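Local structure of HIAXHD3 (Humicola insolens, 3ZXK) at residues W458-A463 / T478-I483; G383-D388 / K527-N532; Y215-T220 / Y228-L233. The protein is a family 43 glycoside hydrolase, an exo-acting arabinofuranosidase that probably removes arabinofuranose side chains from arabinoxylan. All blocks are in the same frame, centred on the assembly; numbering follows the deposited sequence.

Interaction 1 (W458-A463 / T478-I483); sequences WLRIDA and TFYYSI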
loop_
_atom_site.group_PDB
_atom_site.type_symbol
_atom_site.label_atom_id
_atom_site.label_comp_id
_atom_site.label_asym_id
_atom_site.label_seq_id
_atom_site.Cartn_x
_atom_site.Cartn_y
_atom_site.Cartn_z
ATOM N N TRP A 458 -14.930 -0.432 -23.038
ATOM C CA TRP A 458 -13.626 -0.701 -22.479
ATOM C C TRP A 458 -12.915 0.599 -22.333
ATOM O O TRP A 458 -12.859 1.411 -23.276
ATOM C CB TRP A 458 -12.823 -1.605 -23.394
ATOM C CG TRP A 458 -13.470 -2.944 -23.670
ATOM C CD1 TRP A 458 -14.730 -3.205 -24.233
ATOM C CD2 TRP A 458 -12.850 -4.270 -23.495
ATOM N NE1 TRP A 458 -14.931 -4.565 -24.356
ATOM C CE2 TRP A 458 -13.844 -5.255 -23.932
ATOM C CE3 TRP A 458 -11.624 -4.719 -23.002
ATOM C CZ2 TRP A 458 -13.593 -6.624 -23.890
ATOM C CZ3 TRP A 458 -11.389 -6.097 -22.957
ATOM C CH2 TRP A 458 -12.355 -7.028 -23.391
ATOM N N LEU A 459 -12.389 0.815 -21.144
ATOM C CA LEU A 459 -11.732 2.054 -20.788
ATOM C C LEU A 459 -10.294 1.764 -20.378
ATOM O O LEU A 459 -10.052 0.979 -19.442
ATOM C CB LEU A 459 -12.490 2.754 -19.653
ATOM C CG LEU A 459 -13.921 3.188 -20.000
ATOM C CD1 LEU A 459 -14.607 3.772 -18.762
ATOM C CD2 LEU A 459 -13.941 4.172 -21.191
ATOM N N ARG A 460 -9.365 2.456 -21.018
ATOM C CA ARG A 460 -7.949 2.170 -20.883
ATOM C C ARG A 460 -7.123 3.359 -20.435
ATOM O O ARG A 460 -7.241 4.444 -20.991
ATOM C CB ARG A 460 -7.429 1.641 -22.235
ATOM C CG ARG A 460 -5.916 1.421 -22.355
ATOM C CD ARG A 460 -5.546 0.698 -23.645
ATOM N NE ARG A 460 -4.270 1.220 -24.126
ATOM C CZ ARG A 460 -3.864 1.166 -25.391
ATOM N NH1 ARG A 460 -4.602 0.545 -26.300
ATOM N NH2 ARG A 460 -2.698 1.700 -25.731
ATOM N N ILE A 461 -6.267 3.125 -19.445
ATOM C CA ILE A 461 -5.376 4.158 -18.901
ATOM C C ILE A 461 -3.934 3.687 -19.105
ATOM O O ILE A 461 -3.526 2.653 -18.546
ATOM C CB ILE A 461 -5.615 4.394 -17.389
ATOM C CG1 ILE A 461 -7.054 4.846 -17.071
ATOM C CG2 ILE A 461 -4.637 5.422 -16.826
ATOM C CD1 ILE A 461 -7.358 4.904 -15.586
ATOM N N ASP A 462 -3.144 4.430 -19.869
ATOM C CA ASP A 462 -1.715 4.051 -20.065
ATOM C C ASP A 462 -0.900 5.006 -19.201
ATOM O O ASP A 462 -0.737 6.179 -19.548
ATOM C CB ASP A 462 -1.265 4.186 -21.537
ATOM C CG ASP A 462 -1.784 3.078 -22.439
ATOM O OD1 ASP A 462 -2.687 2.327 -22.006
ATOM O OD2 ASP A 462 -1.300 2.985 -23.608
ATOM N N ALA A 463 -0.387 4.498 -18.083
ATOM C CA ALA A 463 0.327 5.318 -17.116
ATOM C C ALA A 463 1.828 5.121 -17.136
ATOM O O ALA A 463 2.327 4.016 -17.140
ATOM C CB ALA A 463 -0.168 5.009 -15.715
ATOM N N THR A 478 -1.966 8.699 -20.721
ATOM C CA THR A 478 -2.950 8.859 -21.809
ATOM C C THR A 478 -4.154 7.928 -21.620
ATOM O O THR A 478 -4.060 6.915 -20.927
ATOM C CB THR A 478 -2.317 8.669 -23.195
ATOM O OG1 THR A 478 -1.595 7.435 -23.253
ATOM C CG2 THR A 478 -1.352 9.856 -23.489
ATOM N N PHE A 479 -5.291 8.310 -22.203
ATOM C CA PHE A 479 -6.556 7.622 -22.003
ATOM C C PHE A 479 -7.157 7.185 -23.346
ATOM O O PHE A 479 -7.054 7.913 -24.348
ATOM C CB PHE A 479 -7.545 8.546 -21.276
ATOM C CG PHE A 479 -7.114 8.932 -19.870
ATOM C CD1 PHE A 479 -6.286 10.033 -19.633
ATOM C CD2 PHE A 479 -7.550 8.190 -18.778
ATOM C CE1 PHE A 479 -5.877 10.369 -18.343
ATOM C CE2 PHE A 479 -7.163 8.531 -17.486
ATOM C CZ PHE A 479 -6.310 9.608 -17.264
ATOM N N TYR A 480 -7.787 6.010 -23.356
ATOM C CA TYR A 480 -8.356 5.427 -24.573
ATOM C C TYR A 480 -9.679 4.742 -24.260
ATOM O O TYR A 480 -9.918 4.352 -23.120
ATOM C CB TYR A 480 -7.406 4.360 -25.146
ATOM C CG TYR A 480 -5.987 4.835 -25.330
ATOM C CD1 TYR A 480 -5.141 4.950 -24.223
ATOM C CD2 TYR A 480 -5.487 5.186 -26.599
ATOM C CE1 TYR A 480 -3.861 5.392 -24.350
ATOM C CE2 TYR A 480 -4.179 5.639 -26.742
ATOM C CZ TYR A 480 -3.384 5.754 -25.589
ATOM O OH TYR A 480 -2.091 6.203 -25.616
ATOM N N TYR A 481 -10.528 4.625 -25.280
ATOM C CA TYR A 481 -11.729 3.821 -25.147
ATOM C C TYR A 481 -11.860 2.877 -26.318
ATOM O O TYR A 481 -11.284 3.121 -27.376
ATOM C CB TYR A 481 -12.983 4.708 -25.038
ATOM C CG TYR A 481 -13.289 5.471 -26.323
ATOM C CD1 TYR A 481 -14.100 4.915 -27.334
ATOM C CD2 TYR A 481 -12.768 6.746 -26.538
ATOM C CE1 TYR A 481 -14.349 5.604 -28.514
ATOM C CE2 TYR A 481 -13.056 7.449 -27.702
ATOM C CZ TYR A 481 -13.830 6.868 -28.696
ATOM O OH TYR A 481 -14.116 7.571 -29.865
ATOM N N SER A 482 -12.599 1.796 -26.082
ATOM C CA SER A 482 -13.043 0.875 -27.123
ATOM C C SER A 482 -14.526 0.604 -26.997
ATOM O O SER A 482 -15.032 0.282 -25.921
ATOM C CB SER A 482 -12.286 -0.454 -27.086
ATOM O OG SER A 482 -12.818 -1.347 -28.055
ATOM N N ILE A 483 -15.210 0.711 -28.124
ATOM C CA ILE A 483 -16.600 0.295 -28.209
ATOM C C ILE A 483 -16.752 -0.811 -29.258
ATOM O O ILE A 483 -17.828 -1.015 -29.817
ATOM C CB ILE A 483 -17.540 1.491 -28.479
ATOM C CG1 ILE A 483 -17.077 2.294 -29.690
ATOM C CG2 ILE A 483 -17.597 2.400 -27.258
ATOM C CD1 ILE A 483 -18.194 3.008 -30.425
#
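Arg-460 reaches across from strand 458-463 to lie over the ring of Tyr-480 on strand 478-482. Its CB packs 4.0 Å from Tyr-480 CB, at a hydrogen-bonded antiparallel pair. With CG anti to the backbone N (chi1 174°), the chain slants across the tyrosine: CG nears Tyr-480 CD1, and NE follows, 3.8 Å from that same CD1. A bend at chi3 then lays the guanidinium flat on the ring, planes 22° apart, with CZ 4.2 Å from the ring centroid in a cation-pi stack and NH2 above the ring centre. The edge of the group is held by Asp-462, side-on: NE meets OD1 at 2.9 Å and NH2 meets OD2 at 2.8 Å, both on syn sides and nearly straight. Ser-382 also bonds Asp-462 OD1, while Tyr-480 OH is tied to Thr-478 OG1 at 2.7 Å. A leucine in place of Arg-460 would probably leave the Asp-462 carboxylate without its counter-charge and the Tyr-480 face without its cation. On the other face, Ile-461 CG1 packs 3.7 Å from Phe-479 CE2, and Phe-479 touches Ala-408 and Ile-410 of the opposing sheet. The two strands form a beta hairpin within one sheet of the concanavalin A-like beta-sandwich.

Interaction 2 (G383-D388 / K527-N532); sequences GIFRLD and KGFKMN
Phe-529 turns its ring edge into the face of Phe-385, an edge-to-face pair with centroids 4.8 Å apart and planes at 56°. The touching atom is Phe-529 CD1, which stands over the centre of the Phe-385 ring, 3.5 Å from CZ. With CG anti to the backbone N (chi1 171°), the Phe-529 ring lies along the neighbouring strand, where CE1 also rests 3.8 Å from Gly-383 CA. Gly-383, with no side chain, lets the ring lie close against its CA.

The backbones fix this pairing. Ile-384 and Lys-530 exchange two hydrogen bonds, and Arg-386 N reaches Gly-528 O at 2.9 Å. At the end of the register Lys-527 and Gly-528 both face Arg-386 in a classic beta bulge: Arg-386 O accepts Lys-527 N at 2.7 Å and, more weakly, Gly-528 N at 3.3 Å. The bulge brings Lys-527 beside Arg-386, with NZ 4.1 Å from NE. Asp-456 forms salt bridges with both through OD1, which probably offsets their like charges.

Farther out, Trp-333 meets Phe-529 edge-to-face, and Val-512 and Phe-510 of strand 509-516 in the other sheet pack on Phe-385 and Phe-529 respectively. Strand 380-388 is itself flanked by 523-533 and by 457-464, whose Trp-458 touches Ile-384 and Arg-386.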
loop_
_atom_site.group_PDB
_atom_site.type_symbol
_atom_site.label_atom_id
_atom_site.label_comp_id
_atom_site.label_asym_id
_atom_site.label_seq_id
_atom_site.Cartn_x
_atom_site.Cartn_y
_atom_site.Cartn_z
ATOM N N GLY A 383 -3.893 0.008 -17.625
ATOM C CA GLY A 383 -4.997 -0.611 -16.877
ATOM C C GLY A 383 -6.268 -0.500 -17.699
ATOM O O GLY A 383 -6.642 0.594 -18.145
ATOM N N ILE A 384 -6.932 -1.626 -17.926
ATOM C CA ILE A 384 -8.128 -1.673 -18.762
ATOM C C ILE A 384 -9.330 -2.188 -17.969
ATOM O O ILE A 384 -9.298 -3.290 -17.415
ATOM C CB ILE A 384 -7.900 -2.554 -19.992
ATOM C CG1 ILE A 384 -6.660 -2.067 -20.753
ATOM C CG2 ILE A 384 -9.144 -2.597 -20.897
ATOM C CD1 ILE A 384 -6.370 -2.888 -21.980
ATOM N N PHE A 385 -10.367 -1.365 -17.882
ATOM C CA PHE A 385 -11.639 -1.726 -17.264
ATOM C C PHE A 385 -12.676 -2.002 -18.340
ATOM O O PHE A 385 -12.796 -1.244 -19.310
ATOM C CB PHE A 385 -12.142 -0.593 -16.375
ATOM C CG PHE A 385 -11.357 -0.401 -15.102
ATOM C CD1 PHE A 385 -11.675 -1.138 -13.950
ATOM C CD2 PHE A 385 -10.311 0.523 -15.052
ATOM C CE1 PHE A 385 -10.964 -0.928 -12.777
ATOM C CE2 PHE A 385 -9.613 0.729 -13.878
ATOM C CZ PHE A 385 -9.934 0.008 -12.742
ATOM N N ARG A 386 -13.442 -3.070 -18.158
ATOM C CA ARG A 386 -14.507 -3.452 -19.075
ATOM C C ARG A 386 -15.833 -3.299 -18.313
ATOM O O ARG A 386 -15.993 -3.879 -17.233
ATOM C CB ARG A 386 -14.274 -4.891 -19.548
ATOM C CG ARG A 386 -15.264 -5.373 -20.588
ATOM C CD ARG A 386 -15.151 -6.865 -20.792
ATOM N NE ARG A 386 -16.055 -7.320 -21.833
ATOM C CZ ARG A 386 -16.054 -8.553 -22.314
ATOM N NH1 ARG A 386 -15.190 -9.454 -21.850
ATOM N NH2 ARG A 386 -16.908 -8.884 -23.267
ATOM N N LEU A 387 -16.742 -2.474 -18.839
ATOM C CA LEU A 387 -17.989 -2.109 -18.134
ATOM C C LEU A 387 -19.235 -2.308 -18.956
ATOM O O LEU A 387 -19.196 -2.219 -20.193
ATOM C CB LEU A 387 -17.956 -0.658 -17.643
ATOM C CG LEU A 387 -16.829 -0.306 -16.668
ATOM C CD1 LEU A 387 -15.643 0.272 -17.420
ATOM C CD2 LEU A 387 -17.365 0.668 -15.642
ATOM N N ASP A 388 -20.334 -2.610 -18.272
ATOM C CA ASP A 388 -21.674 -2.471 -18.846
ATOM C C ASP A 388 -22.343 -1.261 -18.148
ATOM O O ASP A 388 -22.572 -1.296 -16.934
ATOM C CB ASP A 388 -22.459 -3.759 -18.605
ATOM C CG ASP A 388 -23.929 -3.697 -19.048
ATOM O OD1 ASP A 388 -24.471 -2.614 -19.399
ATOM O OD2 ASP A 388 -24.571 -4.775 -19.001
ATOM N N LYS A 527 -17.209 -5.560 -15.513
ATOM C CA LYS A 527 -17.063 -6.943 -15.924
ATOM C C LYS A 527 -15.663 -7.453 -15.711
ATOM O O LYS A 527 -15.473 -8.625 -15.419
ATOM C CB LYS A 527 -17.429 -7.137 -17.388
ATOM C CG LYS A 527 -18.848 -6.712 -17.741
ATOM C CD LYS A 527 -19.099 -7.153 -19.170
ATOM C CE LYS A 527 -20.058 -6.230 -19.875
ATOM N NZ LYS A 527 -20.038 -6.573 -21.322
ATOM N N GLY A 528 -14.660 -6.595 -15.824
ATOM C CA GLY A 528 -13.305 -7.090 -15.749
ATOM C C GLY A 528 -12.294 -5.979 -15.652
ATOM O O GLY A 528 -12.564 -4.826 -15.970
ATOM N N PHE A 529 -11.093 -6.362 -15.239
ATOM C CA PHE A 529 -9.951 -5.450 -15.213
ATOM C C PHE A 529 -8.735 -6.268 -15.640
ATOM O O PHE A 529 -8.553 -7.416 -15.206
ATOM C CB PHE A 529 -9.663 -4.898 -13.809
ATOM C CG PHE A 529 -8.353 -4.118 -13.740
ATOM C CD1 PHE A 529 -8.278 -2.772 -14.152
ATOM C CD2 PHE A 529 -7.178 -4.756 -13.367
ATOM C CE1 PHE A 529 -7.055 -2.065 -14.093
ATOM C CE2 PHE A 529 -5.957 -4.054 -13.337
ATOM C CZ PHE A 529 -5.892 -2.724 -13.718
ATOM N N LYS A 530 -7.860 -5.651 -16.422
ATOM C CA LYS A 530 -6.576 -6.260 -16.775
ATOM C C LYS A 530 -5.491 -5.192 -16.747
ATOM O O LYS A 530 -5.700 -4.107 -17.295
ATOM C CB LYS A 530 -6.661 -6.892 -18.195
ATOM C CG LYS A 530 -5.352 -7.459 -18.702
ATOM C CD LYS A 530 -5.071 -8.816 -18.073
ATOM C CE LYS A 530 -3.894 -9.554 -18.737
ATOM N NZ LYS A 530 -2.612 -8.787 -18.555
ATOM N N MET A 531 -4.352 -5.494 -16.119
ATOM C CA MET A 531 -3.175 -4.644 -16.206
ATOM C C MET A 531 -2.137 -5.318 -17.087
ATOM O O MET A 531 -1.824 -6.503 -16.904
ATOM C CB MET A 531 -2.576 -4.393 -14.825
ATOM C CG MET A 531 -1.370 -3.454 -14.836
ATOM S SD MET A 531 -0.827 -2.928 -13.194
ATOM C CE MET A 531 -0.298 -4.489 -12.497
ATOM N N ASN A 532 -1.625 -4.557 -18.048
ATOM C CA ASN A 532 -0.584 -5.030 -18.964
ATOM C C ASN A 532 0.640 -4.172 -18.731
ATOM O O ASN A 532 0.536 -2.949 -18.642
ATOM C CB ASN A 532 -1.037 -4.785 -20.400
ATOM C CG ASN A 532 -2.269 -5.576 -20.757
ATOM O OD1 ASN A 532 -2.354 -6.765 -20.443
ATOM N ND2 ASN A 532 -3.232 -4.927 -21.436
#

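Interaction 3 (Y215-T220 / Y228-L233); sequences YVLRST and YEARTL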
loop_
_atom_site.group_PDB
_atom_site.type_symbol
_atom_site.label_atom_id
_atom_site.label_comp_id
_atom_site.label_asym_id
_atom_site.label_seq_id
_atom_site.Cartn_x
_atom_site.Cartn_y
_atom_site.Cartn_z
ATOM N N TYR A 215 19.530 4.415 10.678
ATOM C CA TYR A 215 20.453 4.110 11.763
ATOM C C TYR A 215 20.086 2.795 12.400
ATOM O O TYR A 215 18.922 2.403 12.425
ATOM C CB TYR A 215 20.493 5.240 12.805
ATOM C CG TYR A 215 20.818 6.614 12.232
ATOM C CD1 TYR A 215 21.839 6.786 11.297
ATOM C CD2 TYR A 215 20.110 7.735 12.637
ATOM C CE1 TYR A 215 22.139 8.042 10.777
ATOM C CE2 TYR A 215 20.400 8.994 12.134
ATOM C CZ TYR A 215 21.422 9.142 11.204
ATOM O OH TYR A 215 21.719 10.383 10.680
ATOM N N VAL A 216 21.096 2.079 12.859
ATOM C CA VAL A 216 20.861 0.904 13.679
ATOM C C VAL A 216 21.187 1.259 15.115
ATOM O O VAL A 216 22.270 1.775 15.403
ATOM C CB VAL A 216 21.582 -0.381 13.164
ATOM C CG1 VAL A 216 23.046 -0.139 12.810
ATOM C CG2 VAL A 216 21.428 -1.511 14.193
ATOM N N LEU A 217 20.227 1.062 16.010
ATOM C CA LEU A 217 20.464 1.288 17.444
ATOM C C LEU A 217 20.598 -0.053 18.153
ATOM O O LEU A 217 19.894 -0.991 17.804
ATOM C CB LEU A 217 19.305 2.056 18.084
ATOM C CG LEU A 217 18.699 3.204 17.290
ATOM C CD1 LEU A 217 17.560 3.822 18.083
ATOM C CD2 LEU A 217 19.767 4.203 16.946
ATOM N N ARG A 218 21.469 -0.122 19.159
ATOM C CA ARG A 218 21.646 -1.340 19.961
ATOM C C ARG A 218 21.652 -0.971 21.444
ATOM O O ARG A 218 22.283 0.028 21.865
ATOM C CB ARG A 218 22.941 -2.066 19.582
ATOM C CG ARG A 218 23.086 -3.461 20.214
ATOM C CD ARG A 218 24.378 -4.123 19.775
ATOM N NE ARG A 218 25.525 -3.521 20.459
ATOM C CZ ARG A 218 26.791 -3.845 20.207
ATOM N NH1 ARG A 218 27.057 -4.768 19.284
ATOM N NH2 ARG A 218 27.779 -3.265 20.877
ATOM N N SER A 219 20.986 -1.796 22.242
ATOM C CA SER A 219 20.855 -1.506 23.674
ATOM C C SER A 219 22.220 -1.667 24.332
ATOM O O SER A 219 22.891 -2.688 24.141
ATOM C CB SER A 219 19.891 -2.476 24.330
ATOM O OG SER A 219 19.953 -2.320 25.737
ATOM N N THR A 220 22.606 -0.682 25.121
ATOM C CA THR A 220 23.929 -0.693 25.751
ATOM C C THR A 220 23.945 -1.566 27.028
ATOM O O THR A 220 25.008 -1.966 27.506
ATOM C CB THR A 220 24.402 0.731 26.077
ATOM O OG1 THR A 220 23.508 1.312 27.020
ATOM C CG2 THR A 220 24.399 1.603 24.816
ATOM N N TYR A 228 19.954 3.208 24.203
ATOM C CA TYR A 228 20.509 2.689 22.966
ATOM C C TYR A 228 21.577 3.594 22.426
ATOM O O TYR A 228 21.475 4.815 22.548
ATOM C CB TYR A 228 19.412 2.571 21.926
ATOM C CG TYR A 228 18.457 1.419 22.180
ATOM C CD1 TYR A 228 17.442 1.505 23.138
ATOM C CD2 TYR A 228 18.558 0.251 21.438
ATOM C CE1 TYR A 228 16.563 0.438 23.351
ATOM C CE2 TYR A 228 17.693 -0.825 21.642
ATOM C CZ TYR A 228 16.706 -0.735 22.607
ATOM O OH TYR A 228 15.835 -1.795 22.798
ATOM N N GLU A 229 22.570 2.989 21.781
ATOM C CA GLU A 229 23.581 3.726 21.012
ATOM C C GLU A 229 23.408 3.420 19.523
ATOM O O GLU A 229 22.826 2.389 19.174
ATOM C CB GLU A 229 24.988 3.363 21.467
ATOM C CG GLU A 229 25.397 1.931 21.169
ATOM C CD GLU A 229 26.800 1.628 21.614
ATOM O OE1 GLU A 229 27.598 2.577 21.719
ATOM O OE2 GLU A 229 27.093 0.449 21.892
ATOM N N ALA A 230 23.903 4.307 18.654
ATOM C CA ALA A 230 23.636 4.215 17.210
ATOM C C ALA A 230 24.894 4.017 16.365
ATOM O O ALA A 230 25.986 4.447 16.753
ATOM C CB ALA A 230 22.900 5.459 16.724
ATOM N N ARG A 231 24.710 3.372 15.210
ATOM C CA ARG A 231 25.641 3.428 14.085
ATOM C C ARG A 231 24.823 3.683 12.835
ATOM O O ARG A 231 23.655 3.375 12.786
ATOM C CB ARG A 231 26.368 2.097 13.890
ATOM C CG ARG A 231 27.406 1.780 14.948
ATOM C CD ARG A 231 28.339 0.674 14.484
ATOM N NE ARG A 231 29.305 0.365 15.535
ATOM C CZ ARG A 231 30.273 -0.534 15.428
ATOM N NH1 ARG A 231 30.419 -1.217 14.301
ATOM N NH2 ARG A 231 31.095 -0.755 16.455
ATOM N N THR A 232 25.459 4.224 11.807
ATOM C CA THR A 232 24.795 4.396 10.525
ATOM C C THR A 232 24.661 3.055 9.811
ATOM O O THR A 232 25.605 2.262 9.768
ATOM C CB THR A 232 25.588 5.389 9.687
ATOM O OG1 THR A 232 25.559 6.657 10.361
ATOM C CG2 THR A 232 24.994 5.523 8.267
ATOM N N LEU A 233 23.485 2.780 9.278
ATOM C CA LEU A 233 23.323 1.638 8.377
ATOM C C LEU A 233 23.449 2.113 6.919
ATOM O O LEU A 233 24.217 1.548 6.119
ATOM C CB LEU A 233 21.977 0.944 8.639
ATOM C CG LEU A 233 21.706 -0.366 7.907
ATOM C CD1 LEU A 233 22.745 -1.428 8.247
ATOM C CD2 LEU A 233 20.304 -0.834 8.257
HETATM O O HOH W 1 25.161 -1.317 22.244
#
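A beta hairpin of the family 43 catalytic domain, whose fold is a five-bladed beta-propeller, brings strand 215-219 against strand 228-232. Two hydrogen-bonded pairs hold the antiparallel strands: Val-216 with Arg-231, and Arg-218 with Glu-229, each exchanging two backbone bonds. Between them, at a non-hydrogen-bonded position, Leu-217 CA lies 3.1 Å from Glu-229 O in a CA-H...O contact.

The face carrying Leu-217, Ser-219 and Tyr-228 is the more buried. Leu-217 CD2 presses on Ala-230 CB at 3.4 Å, tighter than usual for two carbons, and its CB packs on Tyr-228 CB. The Tyr-228 ring, with CG beside the backbone N (chi1 -73°), reaches under the end of the first strand. Its CD2 is 3.3 Å from Ser-219 N, while Ser-219 CB sits over the ring face in a CH-pi contact, 4.1 Å from the centroid. Ser-219 OG is bonded to Ser-223 O and Tyr-228 OH to Pro-224 O, both in the connecting turn, and so the hairpin end is pinned from both strands. Tyr-183 and Val-182 of strand 175-183 back this face.

Val-216, Arg-218, Glu-229 and Arg-231 share the other face, where Trp-287 lies against the first three side chains and makes a cation-pi contact with Arg-231. Arg-231 also forms a salt bridge with Asp-285, whose backbone oxygen accepts a bond from Arg-218 NH1. Arg-218 and Glu-229 run side by side with their flat groups 55° apart, and their direct salt bridge is long, Arg-218 NH2 to Glu-229 OE2 being 3.9 Å. A water joins them more closely: it lies in the guanidinium plane, accepts from Arg-218 NE at 2.9 Å, and stands 2.6 Å from Glu-229 OE2.

In the fold
Interactions 1 and 2 belong to one sheet of the concanavalin A-like domain and share a border, because strands 457-464 and 380-388 are neighbours: Leu-459 N probably bonds Phe-385 O. Interaction 3 lies in the catalytic domain on the opposite side of the chain's centre, its centre about 50 Å from that of interaction 1. All three are partly buried. Interaction 2 joins strands distant in sequence and has an edge-to-face phenylalanine pair on its buried face, whereas interactions 1 and 3 are hairpins. Their polar faces differ too: a guanidinium stacked on a ring in interaction 1, an arginine and a lysine sharing Asp-456 in interaction 2, a water-bridged ion pair in interaction 3.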